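Long-range contacts in alpha-glucosidase (Bacteroides thetaiotaomicron, PDB 5XFM), which probably hydrolyses beta-L-arabinopyranosides and alpha-galactosides as a bifunctional, calcium-binding enzyme of glycoside hydrolase family 97: residues Tyr44-Lys52 / Arg200-Leu208; Asp267-Thr275 / Thr557-Gly565. The protein carries 1 engineered substitution. One frame throughout, in Å; residues are numbered along the deposited sequence.

Contact 1: residues Tyr44-Lys52 / Arg200-Leu208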
# COMPACT_ATOMS: atom_id res chain seq x y z
N TYR A 44 -24.49 2.34 7.09
CA TYR A 44 -24.48 1.11 6.31
C TYR A 44 -25.48 0.13 6.90
O TYR A 44 -25.41 -0.18 8.09
CB TYR A 44 -23.08 0.48 6.29
CG TYR A 44 -22.97 -0.63 5.26
CD1 TYR A 44 -23.28 -1.95 5.59
CD2 TYR A 44 -22.58 -0.35 3.96
CE1 TYR A 44 -23.19 -2.96 4.64
CE2 TYR A 44 -22.49 -1.35 3.01
CZ TYR A 44 -22.79 -2.65 3.36
OH TYR A 44 -22.70 -3.63 2.40
N ASN A 45 -26.39 -0.37 6.06
CA ASN A 45 -27.55 -1.14 6.51
C ASN A 45 -28.29 -0.53 7.70
O ASN A 45 -28.77 -1.25 8.58
CB ASN A 45 -27.14 -2.58 6.86
CG ASN A 45 -27.04 -3.46 5.64
OD1 ASN A 45 -27.64 -3.19 4.60
ND2 ASN A 45 -26.26 -4.54 5.76
N GLY A 46 -28.39 0.80 7.72
CA GLY A 46 -29.15 1.49 8.74
C GLY A 46 -28.39 1.75 10.02
O GLY A 46 -28.88 2.44 10.92
N LYS A 47 -27.17 1.23 10.10
CA LYS A 47 -26.32 1.50 11.25
C LYS A 47 -25.38 2.65 10.97
O LYS A 47 -24.81 2.75 9.88
CB LYS A 47 -25.53 0.25 11.65
CG LYS A 47 -26.38 -0.97 11.99
CD LYS A 47 -27.31 -0.68 13.17
CE LYS A 47 -26.58 0.01 14.32
NZ LYS A 47 -27.40 0.05 15.57
N THR A 48 -25.25 3.54 11.95
CA THR A 48 -24.33 4.66 11.85
C THR A 48 -22.89 4.14 11.83
O THR A 48 -22.46 3.42 12.74
CB THR A 48 -24.49 5.64 13.04
OG1 THR A 48 -25.87 6.04 13.16
CG2 THR A 48 -23.63 6.88 12.84
N MET A 49 -22.15 4.52 10.79
CA MET A 49 -20.76 4.09 10.64
C MET A 49 -19.84 5.28 10.82
O MET A 49 -18.78 5.19 11.45
CB MET A 49 -20.56 3.44 9.28
CG MET A 49 -21.52 2.29 9.02
SD MET A 49 -21.28 0.96 10.19
CE MET A 49 -19.80 0.21 9.53
N LEU A 50 -20.24 6.41 10.25
CA LEU A 50 -19.60 7.68 10.57
C LEU A 50 -20.67 8.64 11.04
O LEU A 50 -21.69 8.80 10.38
CB LEU A 50 -18.88 8.27 9.35
CG LEU A 50 -17.49 7.76 8.98
CD1 LEU A 50 -17.61 6.47 8.19
CD2 LEU A 50 -16.75 8.82 8.16
N GLU A 51 -20.45 9.24 12.20
CA GLU A 51 -21.33 10.30 12.63
C GLU A 51 -20.97 11.59 11.91
O GLU A 51 -20.10 11.60 11.03
CB GLU A 51 -21.31 10.47 14.15
CG GLU A 51 -21.74 9.19 14.85
CD GLU A 51 -21.83 9.34 16.34
OE1 GLU A 51 -20.89 9.88 16.95
OE2 GLU A 51 -22.88 8.95 16.90
N LYS A 52 -21.64 12.67 12.28
CA LYS A 52 -21.44 13.95 11.62
C LYS A 52 -19.97 14.36 11.63
O LYS A 52 -19.38 14.63 12.68
CB LYS A 52 -22.33 14.98 12.29
CG LYS A 52 -23.80 14.71 11.99
CD LYS A 52 -24.71 15.67 12.70
CE LYS A 52 -24.43 17.07 12.27
NZ LYS A 52 -25.68 17.88 12.25
N ARG A 200 -12.98 -0.44 13.70
CA ARG A 200 -14.04 -1.39 13.96
C ARG A 200 -15.19 -0.69 14.68
O ARG A 200 -15.00 -0.13 15.76
CB ARG A 200 -13.54 -2.58 14.78
CG ARG A 200 -14.63 -3.57 15.14
CD ARG A 200 -14.06 -4.87 15.70
NE ARG A 200 -13.52 -4.73 17.05
CZ ARG A 200 -14.26 -4.76 18.15
NH1 ARG A 200 -15.58 -4.92 18.06
NH2 ARG A 200 -13.69 -4.63 19.34
N ILE A 201 -16.35 -0.70 14.04
CA ILE A 201 -17.52 0.01 14.54
C ILE A 201 -18.35 -0.89 15.47
O ILE A 201 -19.50 -1.22 15.17
CB ILE A 201 -18.40 0.52 13.38
CG1 ILE A 201 -17.52 1.10 12.26
CG2 ILE A 201 -19.39 1.57 13.86
CD1 ILE A 201 -16.70 2.31 12.68
N GLY A 202 -17.74 -1.29 16.58
CA GLY A 202 -18.39 -2.18 17.52
C GLY A 202 -18.73 -3.49 16.84
O GLY A 202 -17.84 -4.22 16.39
N ASN A 203 -20.02 -3.78 16.75
CA ASN A 203 -20.49 -4.98 16.07
C ASN A 203 -21.13 -4.66 14.72
O ASN A 203 -21.64 -5.55 14.05
CB ASN A 203 -21.46 -5.75 16.96
CG ASN A 203 -20.83 -6.14 18.29
OD1 ASN A 203 -21.33 -5.77 19.36
ND2 ASN A 203 -19.71 -6.86 18.23
N ASP A 204 -21.13 -3.38 14.35
CA ASP A 204 -21.78 -2.96 13.11
C ASP A 204 -20.84 -2.89 11.91
O ASP A 204 -21.16 -2.25 10.91
CB ASP A 204 -22.45 -1.60 13.30
CG ASP A 204 -23.34 -1.56 14.52
OD1 ASP A 204 -24.02 -2.57 14.78
OD2 ASP A 204 -23.38 -0.52 15.21
N GLY A 205 -19.70 -3.58 11.98
CA GLY A 205 -18.80 -3.66 10.84
C GLY A 205 -17.51 -2.85 10.87
O GLY A 205 -16.90 -2.67 11.92
N TRP A 206 -17.07 -2.41 9.69
CA TRP A 206 -15.73 -1.86 9.54
C TRP A 206 -15.66 -0.63 8.63
O TRP A 206 -16.42 -0.50 7.66
CB TRP A 206 -14.78 -2.94 8.98
CG TRP A 206 -14.76 -4.21 9.79
CD1 TRP A 206 -15.64 -5.25 9.70
CD2 TRP A 206 -13.81 -4.56 10.80
NE1 TRP A 206 -15.29 -6.24 10.60
CE2 TRP A 206 -14.17 -5.84 11.28
CE3 TRP A 206 -12.69 -3.93 11.34
CZ2 TRP A 206 -13.45 -6.49 12.29
CZ3 TRP A 206 -11.97 -4.58 12.34
CH2 TRP A 206 -12.35 -5.84 12.80
N VAL A 207 -14.72 0.25 8.94
CA VAL A 207 -14.43 1.43 8.13
C VAL A 207 -12.92 1.61 7.89
O VAL A 207 -12.14 1.58 8.83
CB VAL A 207 -14.98 2.70 8.79
CG1 VAL A 207 -14.50 3.94 8.03
CG2 VAL A 207 -16.51 2.66 8.87
N LEU A 208 -12.51 1.77 6.64
CA LEU A 208 -11.13 2.09 6.30
C LEU A 208 -11.02 3.48 5.67
O LEU A 208 -11.59 3.74 4.61
CB LEU A 208 -10.56 1.06 5.34
CG LEU A 208 -9.09 1.23 4.96
CD1 LEU A 208 -8.14 0.82 6.10
CD2 LEU A 208 -8.78 0.48 3.67
O HOH W 1 -25.13 -0.63 17.08
O HOH W 2 -23.12 2.30 15.00
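Met49 pushes its thioether into the loop before strand 206-212, and bends at chi2 and chi3 (-63° and -77°) swing the methyl inward. There CE lies 3.7 Å from Ile201 CG1 and only 3.1 Å from Asp204 O, a tight approach. Val207 extends the apolar layer: its CG2 meets Met49 CB, while Leu50 CD1 rests 4.0 Å from Val207 CG1. Ile263 and Val265 of strand 256-266 join the same layer.

The polar interactions lie toward the solvent-exposed side and run through water. Lys47 folds across Asp204 at about a right angle, bringing CE to 3.4 Å from Asp204 OD2, yet Lys47 NZ remains 4.1 Å from that oxygen, beyond salt-bridge range. One water bridges the gap, accepting from Lys47 NZ and donating to Asp204 OD2 at 2.6 Å. A second donates to both Thr48 O and Asp204 OD2, so this oxygen takes two water hydrogen bonds.

Each partner belongs to a hairpin, with a type I' turn at Tyr44-Lys47 and a type II' turn at Ile201-Asp204. A classic bulge at Met49-Leu50, opposite Val42, follows the first. Two antiparallel sheets packed through apolar side chains are typical of a beta-sandwich, here the N-terminal domain.

Contact 2: residues Asp267-Thr275 / Thr557-Gly565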
# COMPACT_ATOMS: atom_id res chain seq x y z
N ASP A 267 -20.43 -4.17 6.65
CA ASP A 267 -20.78 -4.88 7.87
C ASP A 267 -19.83 -6.06 8.06
O ASP A 267 -19.87 -6.73 9.09
CB ASP A 267 -22.23 -5.37 7.82
CG ASP A 267 -22.53 -6.19 6.58
OD1 ASP A 267 -21.67 -6.24 5.66
OD2 ASP A 267 -23.61 -6.82 6.53
N HIS A 268 -18.98 -6.30 7.07
CA HIS A 268 -17.99 -7.36 7.11
C HIS A 268 -16.62 -6.90 6.61
O HIS A 268 -16.48 -5.80 6.08
CB HIS A 268 -18.46 -8.57 6.29
CG HIS A 268 -19.71 -9.20 6.81
ND1 HIS A 268 -20.86 -9.32 6.04
CD2 HIS A 268 -20.00 -9.77 8.00
CE1 HIS A 268 -21.80 -9.91 6.75
NE2 HIS A 268 -21.30 -10.20 7.95
N LEU A 269 -15.62 -7.75 6.79
CA LEU A 269 -14.26 -7.43 6.40
C LEU A 269 -14.05 -7.54 4.89
O LEU A 269 -13.07 -7.01 4.36
CB LEU A 269 -13.27 -8.34 7.14
CG LEU A 269 -12.93 -7.88 8.57
CD1 LEU A 269 -12.24 -8.97 9.36
CD2 LEU A 269 -12.07 -6.62 8.53
N LYS A 270 -14.96 -8.23 4.21
CA LYS A 270 -14.84 -8.50 2.77
C LYS A 270 -14.67 -7.25 1.87
O LYS A 270 -13.78 -7.22 1.01
CB LYS A 270 -16.05 -9.30 2.28
CG LYS A 270 -16.03 -9.61 0.79
CD LYS A 270 -17.33 -10.25 0.35
CE LYS A 270 -17.21 -10.80 -1.06
NZ LYS A 270 -17.88 -9.94 -2.07
N PRO A 271 -15.52 -6.22 2.05
CA PRO A 271 -15.30 -5.02 1.22
C PRO A 271 -14.00 -4.29 1.55
O PRO A 271 -13.43 -3.63 0.67
CB PRO A 271 -16.52 -4.15 1.55
CG PRO A 271 -16.92 -4.59 2.93
CD PRO A 271 -16.69 -6.07 2.93
N ILE A 272 -13.54 -4.39 2.79
CA ILE A 272 -12.26 -3.84 3.20
C ILE A 272 -11.11 -4.45 2.41
O ILE A 272 -10.26 -3.75 1.86
CB ILE A 272 -12.01 -4.07 4.70
CG1 ILE A 272 -13.15 -3.47 5.52
CG2 ILE A 272 -10.69 -3.46 5.12
CD1 ILE A 272 -13.18 -1.96 5.51
N VAL A 273 -11.10 -5.78 2.35
CA VAL A 273 -10.03 -6.49 1.67
C VAL A 273 -10.12 -6.37 0.15
O VAL A 273 -9.09 -6.25 -0.52
CB VAL A 273 -10.05 -7.98 2.09
CG1 VAL A 273 -9.14 -8.82 1.21
CG2 VAL A 273 -9.66 -8.11 3.56
N GLU A 274 -11.35 -6.32 -0.38
CA GLU A 274 -11.56 -6.37 -1.82
C GLU A 274 -11.76 -5.01 -2.49
O GLU A 274 -12.04 -4.95 -3.69
CB GLU A 274 -12.77 -7.26 -2.14
CG GLU A 274 -12.53 -8.74 -1.89
CD GLU A 274 -13.76 -9.58 -2.18
OE1 GLU A 274 -14.71 -9.07 -2.82
OE2 GLU A 274 -13.78 -10.76 -1.77
N THR A 275 -11.64 -3.93 -1.72
CA THR A 275 -11.88 -2.59 -2.24
C THR A 275 -10.93 -2.20 -3.37
O THR A 275 -9.75 -2.57 -3.37
CB THR A 275 -11.77 -1.52 -1.13
OG1 THR A 275 -12.15 -0.24 -1.65
CG2 THR A 275 -10.35 -1.44 -0.58
N THR A 557 -9.18 -11.38 -6.53
CA THR A 557 -8.88 -11.66 -5.13
C THR A 557 -10.18 -11.80 -4.35
O THR A 557 -11.05 -10.93 -4.43
CB THR A 557 -8.02 -10.54 -4.50
OG1 THR A 557 -6.73 -10.52 -5.12
CG2 THR A 557 -7.85 -10.78 -3.00
N ARG A 558 -10.32 -12.88 -3.60
CA ARG A 558 -11.52 -13.09 -2.82
C ARG A 558 -11.17 -13.32 -1.35
O ARG A 558 -10.34 -14.18 -1.01
CB ARG A 558 -12.34 -14.25 -3.39
CG ARG A 558 -12.82 -13.99 -4.82
CD ARG A 558 -14.31 -14.27 -5.03
NE ARG A 558 -14.63 -15.69 -5.14
CZ ARG A 558 -14.78 -16.34 -6.29
NH1 ARG A 558 -14.62 -15.70 -7.44
NH2 ARG A 558 -15.08 -17.63 -6.30
N PHE A 559 -11.80 -12.53 -0.48
CA PHE A 559 -11.65 -12.70 0.96
C PHE A 559 -12.50 -13.88 1.42
O PHE A 559 -13.69 -13.94 1.14
CB PHE A 559 -12.04 -11.42 1.70
CG PHE A 559 -12.02 -11.55 3.20
CD1 PHE A 559 -10.82 -11.69 3.88
CD2 PHE A 559 -13.20 -11.49 3.94
CE1 PHE A 559 -10.79 -11.80 5.26
CE2 PHE A 559 -13.18 -11.59 5.32
CZ PHE A 559 -11.97 -11.75 5.99
N VAL A 560 -11.85 -14.82 2.09
CA VAL A 560 -12.52 -16.04 2.54
C VAL A 560 -12.87 -15.96 4.02
O VAL A 560 -14.02 -16.18 4.40
CB VAL A 560 -11.63 -17.27 2.29
CG1 VAL A 560 -12.38 -18.54 2.65
CG2 VAL A 560 -11.17 -17.31 0.84
N ASP A 561 -11.88 -15.64 4.85
CA ASP A 561 -12.13 -15.51 6.28
C ASP A 561 -10.99 -14.77 6.95
O ASP A 561 -9.95 -14.56 6.34
CB ASP A 561 -12.32 -16.88 6.93
CG ASP A 561 -12.94 -16.79 8.32
OD1 ASP A 561 -13.68 -15.82 8.57
OD2 ASP A 561 -12.68 -17.69 9.15
N GLY A 562 -11.18 -14.36 8.20
CA GLY A 562 -10.10 -13.73 8.94
C GLY A 562 -10.50 -12.65 9.93
O GLY A 562 -11.66 -12.23 10.01
N TYR A 563 -9.52 -12.22 10.70
CA TYR A 563 -9.65 -11.10 11.62
C TYR A 563 -8.26 -10.47 11.75
O TYR A 563 -7.27 -11.19 11.97
CB TYR A 563 -10.19 -11.55 12.98
CG TYR A 563 -10.64 -10.43 13.88
CD1 TYR A 563 -11.97 -10.03 13.91
CD2 TYR A 563 -9.74 -9.77 14.71
CE1 TYR A 563 -12.39 -9.00 14.73
CE2 TYR A 563 -10.15 -8.74 15.53
CZ TYR A 563 -11.48 -8.36 15.54
OH TYR A 563 -11.91 -7.34 16.36
N PRO A 564 -8.19 -9.14 11.62
CA PRO A 564 -6.94 -8.37 11.56
C PRO A 564 -6.06 -8.60 12.78
O PRO A 564 -6.48 -8.32 13.91
CB PRO A 564 -7.42 -6.92 11.50
CG PRO A 564 -8.79 -7.00 10.94
CD PRO A 564 -9.37 -8.26 11.50
N GLY A 565 -4.84 -9.08 12.53
CA GLY A 565 -3.87 -9.32 13.58
C GLY A 565 -3.96 -10.70 14.21
O GLY A 565 -3.06 -11.12 14.94
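Phe559 forms the apolar centre, its ring meeting Leu269, Lys270 and Val273 where helix 270-274 packs on strand 556-563, the edge strand of the antiparallel C-terminal sheet. With CG anti to the backbone N (chi1 176°), the ring projects from the strand toward the helix. Its CE2 lies 3.7 Å from Leu269 CB, its CD2 3.6 Å from Lys270 CA, and its CD1 3.8 Å from Val273 CG2. At the classic bulge of Val560 and Asp561 the chain turns a corner, and Asp561 N lies over the centre of one ring face. The axes of 270-274 and 557-560 come within 7.8 Å and run roughly antiparallel, at 150°.

Outward from the ring, Leu269 CD1 abuts Pro564 CD at 3.6 Å, and the same methyl touches Gly562 O. Trp206 packs against both Leu269 and Pro564, which ties this flank to the N-terminal sandwich.

At the polar edge Glu274 reaches across to the strand on an extended chain, its CG beside Thr557 O. Its carboxylate divides its work: OE1 pairs with Lys270 NZ in a salt bridge whose hydrogen bond is weak, at 3.4 Å, while OE2 accepts the backbone N-H of Phe559 at 3.0 Å, nearly straight at 164°, on the lone pair anti to OE1.

From the N terminus, contact 1 comes first: 44-52 meets 200-208 and closes a loop of 147 residues, rich in strand and without helix, within the N-terminal sandwich. Contact 2 opens only after that loop has closed, so the two are in series, neither nested nor crossed. Its 281 intervening residues hold the parallel sheet and helices of the barrel domain, and their closure brings the C-terminal sheet back against the sandwich. Calcium-binding Glu174 belongs to the first loop, Glu452 and Glu458 to the second. With centres 15 Å apart, the contacts touch: Trp206 and Tyr563 meet edge-to-face, and Asp180 binds both Arg200 and Tyr563.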